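Local coordinates for outer membrane usher protein PapC (Escherichia coli, PDB 3L48) that exports and assembles pilus subunits across the bacterial outer membrane as an usher pore, of which this chain is the C-terminal domain, at residues A[48-51]-A[52-56]; A[72-75]-A[76-80]. All blocks are in the same frame, centred on the assembly; numbering follows the deposited sequence.

Contact 1 of 2, residues A[48-51]-A[52-56]; sequences SGVT and PGETL
Thr51 and Glu54 close a type II beta turn, Thr51-Pro52-Gly53-Glu54, which leads from the loop after strand 44-47 into strand 55-59 of this Ig-like beta sandwich. Two hydrogen bonds join them. The turn's own bond runs from Glu54 N to Thr51 O at 3.1 Å. The second bond uses the side chain: Thr51 N donates almost straight (174°) to Glu54 OE2, 2.9 Å away, reaching it from above the carboxylate plane. Glutamate has the length for this: its CG lies between its own backbone N and carbonyl carbon (chi1 76°), and the chain then runs extended back across the turn.

The turn residues suit their places. Proline has the fixed phi wanted at the first corner, and Gly53 takes a positive phi of 98°, where a CB would be jammed against the preceding carbonyl oxygen.

The apolar contact is loose, Val50 CG1 to Leu56 CD1 at 4.4 Å, and Leu36 touches Val50, Glu54 and Leu56. The same Val50 methyl lies against Glu54 OE2.

One water joins the network, giving the OE2 of buried Glu54 a further partner: it donates to Gly49 O and to Glu54 OE2, and accepts from Thr51 OG1 at 3.0 Å.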
ATOM      1  N   SER A  48      -6.029  -6.372  -2.647  1.00 23.07           N
ATOM      2  CA  SER A  48      -7.407  -6.797  -2.874  1.00 26.15           C
ATOM      3  C   SER A  48      -8.370  -6.000  -2.001  1.00 25.30           C
ATOM      4  O   SER A  48      -8.066  -5.689  -0.848  1.00 25.39           O
ATOM      5  CB  SER A  48      -7.568  -8.289  -2.563  1.00 28.24           C
ATOM      6  OG  SER A  48      -6.705  -9.085  -3.354  1.00 29.65           O
ATOM      7  N   GLY A  49      -9.532  -5.675  -2.560  1.00 23.78           N
ATOM      8  CA  GLY A  49     -10.608  -5.053  -1.808  1.00 23.18           C
ATOM      9  C   GLY A  49     -10.278  -3.682  -1.257  1.00 24.17           C
ATOM     10  O   GLY A  49     -10.705  -3.329  -0.159  1.00 23.25           O
ATOM     11  N   VAL A  50      -9.519  -2.904  -2.024  1.00 20.62           N
ATOM     12  CA  VAL A  50      -9.158  -1.551  -1.623  1.00 23.64           C
ATOM     13  C   VAL A  50     -10.317  -0.589  -1.853  1.00 25.86           C
ATOM     14  O   VAL A  50     -11.022  -0.678  -2.858  1.00 27.14           O
ATOM     15  CB  VAL A  50      -7.936  -1.034  -2.409  1.00 24.06           C
ATOM     16  CG1 VAL A  50      -7.494   0.327  -1.877  1.00 21.18           C
ATOM     17  CG2 VAL A  50      -6.798  -2.036  -2.339  1.00 18.78           C
ATOM     18  N   THR A  51     -10.507   0.335  -0.918  1.00 26.70           N
ATOM     19  CA  THR A  51     -11.520   1.371  -1.062  1.00 28.05           C
ATOM     20  C   THR A  51     -10.866   2.666  -1.517  1.00 27.26           C
ATOM     21  O   THR A  51      -9.962   3.172  -0.856  1.00 31.36           O
ATOM     22  CB  THR A  51     -12.256   1.631   0.264  1.00 32.44           C
ATOM     23  OG1 THR A  51     -12.745   0.393   0.794  1.00 31.97           O
ATOM     24  CG2 THR A  51     -13.419   2.587   0.047  1.00 31.31           C
ATOM     25  N   PRO A  52     -11.316   3.204  -2.660  1.00 27.79           N
ATOM     26  CA  PRO A  52     -10.762   4.472  -3.145  1.00 28.56           C
ATOM     27  C   PRO A  52     -10.891   5.569  -2.093  1.00 30.16           C
ATOM     28  O   PRO A  52     -11.975   5.777  -1.553  1.00 33.44           O
ATOM     29  CB  PRO A  52     -11.644   4.795  -4.355  1.00 29.60           C
ATOM     30  CG  PRO A  52     -12.145   3.461  -4.823  1.00 26.09           C
ATOM     31  CD  PRO A  52     -12.331   2.649  -3.573  1.00 26.49           C
ATOM     32  N   GLY A  53      -9.790   6.252  -1.797  1.00 30.46           N
ATOM     33  CA  GLY A  53      -9.814   7.355  -0.855  1.00 32.03           C
ATOM     34  C   GLY A  53      -9.362   7.005   0.552  1.00 31.25           C
ATOM     35  O   GLY A  53      -9.126   7.896   1.368  1.00 33.34           O
ATOM     36  N   GLU A  54      -9.236   5.714   0.846  1.00 29.02           N
ATOM     37  CA  GLU A  54      -8.862   5.292   2.192  1.00 29.35           C
ATOM     38  C   GLU A  54      -7.364   5.427   2.444  1.00 29.52           C
ATOM     39  O   GLU A  54      -6.577   5.612   1.515  1.00 27.00           O
ATOM     40  CB  GLU A  54      -9.314   3.855   2.465  1.00 30.40           C
ATOM     41  CG  GLU A  54      -8.460   2.792   1.801  1.00 33.23           C
ATOM     42  CD  GLU A  54      -8.808   1.391   2.274  1.00 38.62           C
ATOM     43  OE1 GLU A  54      -9.049   1.216   3.487  1.00 40.94           O
ATOM     44  OE2 GLU A  54      -8.832   0.464   1.437  1.00 38.05           O
ATOM     45  N   THR A  55      -6.982   5.341   3.712  1.00 32.90           N
ATOM     46  CA  THR A  55      -5.579   5.382   4.103  1.00 31.51           C
ATOM     47  C   THR A  55      -5.101   3.987   4.482  1.00 32.34           C
ATOM     48  O   THR A  55      -5.660   3.350   5.375  1.00 33.33           O
ATOM     49  CB  THR A  55      -5.347   6.327   5.299  1.00 31.24           C
ATOM     50  OG1 THR A  55      -5.728   7.659   4.938  1.00 34.46           O
ATOM     51  CG2 THR A  55      -3.877   6.318   5.712  1.00 23.48           C
ATOM     52  N   LEU A  56      -4.071   3.510   3.795  1.00 29.65           N
ATOM     53  CA  LEU A  56      -3.511   2.204   4.097  1.00 28.55           C
ATOM     54  C   LEU A  56      -2.231   2.371   4.897  1.00 29.57           C
ATOM     55  O   LEU A  56      -1.517   3.362   4.745  1.00 30.20           O
ATOM     56  CB  LEU A  56      -3.220   1.428   2.812  1.00 28.72           C
ATOM     57  CG  LEU A  56      -4.375   1.242   1.824  1.00 30.87           C
ATOM     58  CD1 LEU A  56      -3.952   0.325   0.683  1.00 28.62           C
ATOM     59  CD2 LEU A  56      -5.609   0.690   2.520  1.00 30.02           C
TER
HETATM   60  O   HOH W   1     -10.768  -1.536   1.851  1.00 42.33           O

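Contact 2 of 2, residues A[72-75]-A[76-80]; sequences ETAI and SDQQL
Ile75 and Gln78 are the ends of a type II beta turn that carries the chain into strand 78-84, although its backbone bond, Gln78 N to Ile75 O at 3.3 Å, is weak and bent to 131°. Asp77 occupies the third position with a positive phi of 63°, which aspartate tolerates better than most residues other than glycine; its OD2 forms a salt bridge with Arg9 NE, next to strand 10-16.

The side chain of Gln78 supplies the firmer link. With CG anti to the backbone N (chi1 -179°) and the rest of the chain extended, its amide reaches back over the mouth of the turn, and OE1 accepts from Ile75 N at 3.0 Å. Glutamine has the length for this span and an amide that can both accept and donate. The same OE1 lies 3.4 Å from Ala74 CA and accepts a second hydrogen bond, from a water that also donates to Thr73 O. On the amide's other arm, NE2 donates to another water, 2.8 Å away, which is hydrogen-bonded to Thr73 OG1.

Ala74 is buried against Leu10, a place that its small side chain suits, and its CB meets Leu80 CD1 at a loose 4.5 Å.

The Ile75 N-H needs an acceptor, which probably sets the amide with its oxygen toward that N-H and NE2 toward the water; a side chain thus ties the turn where its backbone bond is poor.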
ATOM      1  N   GLU A  72      -8.864   8.914  -4.744  1.00 34.73           N
ATOM      2  CA  GLU A  72     -10.306   8.734  -4.829  1.00 39.62           C
ATOM      3  C   GLU A  72     -10.676   8.177  -6.200  1.00 37.26           C
ATOM      4  O   GLU A  72     -11.752   7.604  -6.382  1.00 37.20           O
ATOM      5  CB  GLU A  72     -11.013  10.074  -4.612  1.00 50.08           C
ATOM      6  CG  GLU A  72     -12.334   9.973  -3.872  1.00 60.83           C
ATOM      7  CD  GLU A  72     -12.148   9.830  -2.374  1.00 69.35           C
ATOM      8  OE1 GLU A  72     -12.509   8.767  -1.829  1.00 74.37           O
ATOM      9  OE2 GLU A  72     -11.640  10.782  -1.742  1.00 70.89           O
ATOM     10  N   THR A  73      -9.773   8.346  -7.161  1.00 36.38           N
ATOM     11  CA  THR A  73     -10.027   7.941  -8.538  1.00 35.53           C
ATOM     12  C   THR A  73      -9.497   6.549  -8.865  1.00 28.75           C
ATOM     13  O   THR A  73      -9.504   6.133 -10.021  1.00 27.28           O
ATOM     14  CB  THR A  73      -9.425   8.947  -9.529  1.00 35.89           C
ATOM     15  OG1 THR A  73      -8.048   9.166  -9.204  1.00 33.43           O
ATOM     16  CG2 THR A  73     -10.171  10.265  -9.455  1.00 36.63           C
ATOM     17  N   ALA A  74      -9.042   5.830  -7.846  1.00 22.62           N
ATOM     18  CA  ALA A  74      -8.529   4.484  -8.049  1.00 24.70           C
ATOM     19  C   ALA A  74      -9.636   3.542  -8.532  1.00 27.98           C
ATOM     20  O   ALA A  74     -10.730   3.508  -7.964  1.00 23.74           O
ATOM     21  CB  ALA A  74      -7.898   3.961  -6.768  1.00 21.00           C
ATOM     22  N   ILE A  75      -9.350   2.790  -9.591  1.00 28.04           N
ATOM     23  CA  ILE A  75     -10.281   1.782 -10.086  1.00 23.57           C
ATOM     24  C   ILE A  75      -9.582   0.436 -10.242  1.00 24.40           C
ATOM     25  O   ILE A  75      -8.355   0.353 -10.161  1.00 22.38           O
ATOM     26  CB  ILE A  75     -10.941   2.195 -11.419  1.00 23.38           C
ATOM     27  CG1 ILE A  75      -9.886   2.413 -12.505  1.00 23.08           C
ATOM     28  CG2 ILE A  75     -11.791   3.442 -11.223  1.00 22.66           C
ATOM     29  CD1 ILE A  75     -10.469   2.809 -13.846  1.00 23.71           C
ATOM     30  N   SER A  76     -10.367  -0.610 -10.474  1.00 21.81           N
ATOM     31  CA  SER A  76      -9.852  -1.975 -10.455  1.00 23.08           C
ATOM     32  C   SER A  76      -8.852  -2.251 -11.574  1.00 22.23           C
ATOM     33  O   SER A  76      -9.001  -1.762 -12.696  1.00 18.96           O
ATOM     34  CB  SER A  76     -11.001  -2.987 -10.496  1.00 28.29           C
ATOM     35  OG  SER A  76     -10.568  -4.256 -10.035  1.00 32.15           O
ATOM     36  N   ASP A  77      -7.835  -3.043 -11.246  1.00 21.79           N
ATOM     37  CA  ASP A  77      -6.751  -3.381 -12.168  1.00 21.45           C
ATOM     38  C   ASP A  77      -5.938  -2.173 -12.611  1.00 18.25           C
ATOM     39  O   ASP A  77      -5.333  -2.181 -13.681  1.00 15.84           O
ATOM     40  CB  ASP A  77      -7.272  -4.151 -13.382  1.00 18.80           C
ATOM     41  CG  ASP A  77      -7.444  -5.632 -13.099  1.00 20.77           C
ATOM     42  OD1 ASP A  77      -7.608  -6.404 -14.066  1.00 26.06           O
ATOM     43  OD2 ASP A  77      -7.409  -6.022 -11.910  1.00 17.62           O
ATOM     44  N   GLN A  78      -5.917  -1.139 -11.780  1.00 17.83           N
ATOM     45  CA  GLN A  78      -5.095   0.031 -12.055  1.00 18.15           C
ATOM     46  C   GLN A  78      -3.738  -0.105 -11.375  1.00 17.18           C
ATOM     47  O   GLN A  78      -3.660  -0.403 -10.183  1.00 20.19           O
ATOM     48  CB  GLN A  78      -5.789   1.306 -11.566  1.00 21.11           C
ATOM     49  CG  GLN A  78      -5.006   2.586 -11.827  1.00 22.25           C
ATOM     50  CD  GLN A  78      -5.744   3.831 -11.361  1.00 27.50           C
ATOM     51  OE1 GLN A  78      -6.911   3.768 -10.974  1.00 29.68           O
ATOM     52  NE2 GLN A  78      -5.062   4.973 -11.397  1.00 26.30           N
ATOM     53  N   GLN A  79      -2.670   0.107 -12.135  1.00 14.36           N
ATOM     54  CA  GLN A  79      -1.347   0.230 -11.542  1.00 16.92           C
ATOM     55  C   GLN A  79      -1.127   1.686 -11.173  1.00 19.97           C
ATOM     56  O   GLN A  79      -1.316   2.573 -12.003  1.00 24.70           O
ATOM     57  CB  GLN A  79      -0.252  -0.216 -12.511  1.00 16.15           C
ATOM     58  CG  GLN A  79       1.155  -0.047 -11.937  1.00 17.64           C
ATOM     59  CD  GLN A  79       2.238  -0.182 -12.988  1.00 15.43           C
ATOM     60  OE1 GLN A  79       2.740   0.815 -13.511  1.00 17.46           O
ATOM     61  NE2 GLN A  79       2.600  -1.414 -13.306  1.00 14.81           N
ATOM     62  N   LEU A  80      -0.730   1.938  -9.932  1.00 19.20           N
ATOM     63  CA  LEU A  80      -0.434   3.303  -9.524  1.00 19.95           C
ATOM     64  C   LEU A  80       0.654   3.392  -8.458  1.00 19.06           C
ATOM     65  O   LEU A  80       0.825   2.486  -7.639  1.00 14.49           O
ATOM     66  CB  LEU A  80      -1.702   4.027  -9.064  1.00 22.38           C
ATOM     67  CG  LEU A  80      -2.219   3.745  -7.654  1.00 25.10           C
ATOM     68  CD1 LEU A  80      -3.488   4.547  -7.400  1.00 28.74           C
ATOM     69  CD2 LEU A  80      -2.474   2.262  -7.444  1.00 23.25           C
TER
HETATM   70  O   HOH W   2      -5.933   7.166  -9.895  1.00 34.55           O
HETATM   71  O   HOH W   3      -8.298   5.896 -12.394  1.00 35.31           O

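How the contacts relate
Both contacts are type II turns at the start of a strand, and in both the fourth residue sends a side-chain oxygen back to the backbone N-H of the first. They serve different sheets: residues 48-56 enter strand 55-59 of the four-stranded sheet, residues 72-80 the edge strand 78-84 of the three-stranded one. Contact 1 is partly buried, and its acceptor is a carboxylate set among apolar and polar neighbours, Val50 and Leu36 among them; contact 2 is a surface contact, built on a neutral amide and more water. Glycine takes the positive-phi corner in the first, aspartate in the second. Their centres lie 10 Å apart, and they touch at several points, among them Pro52 CG on Ala74 O (3.4 Å).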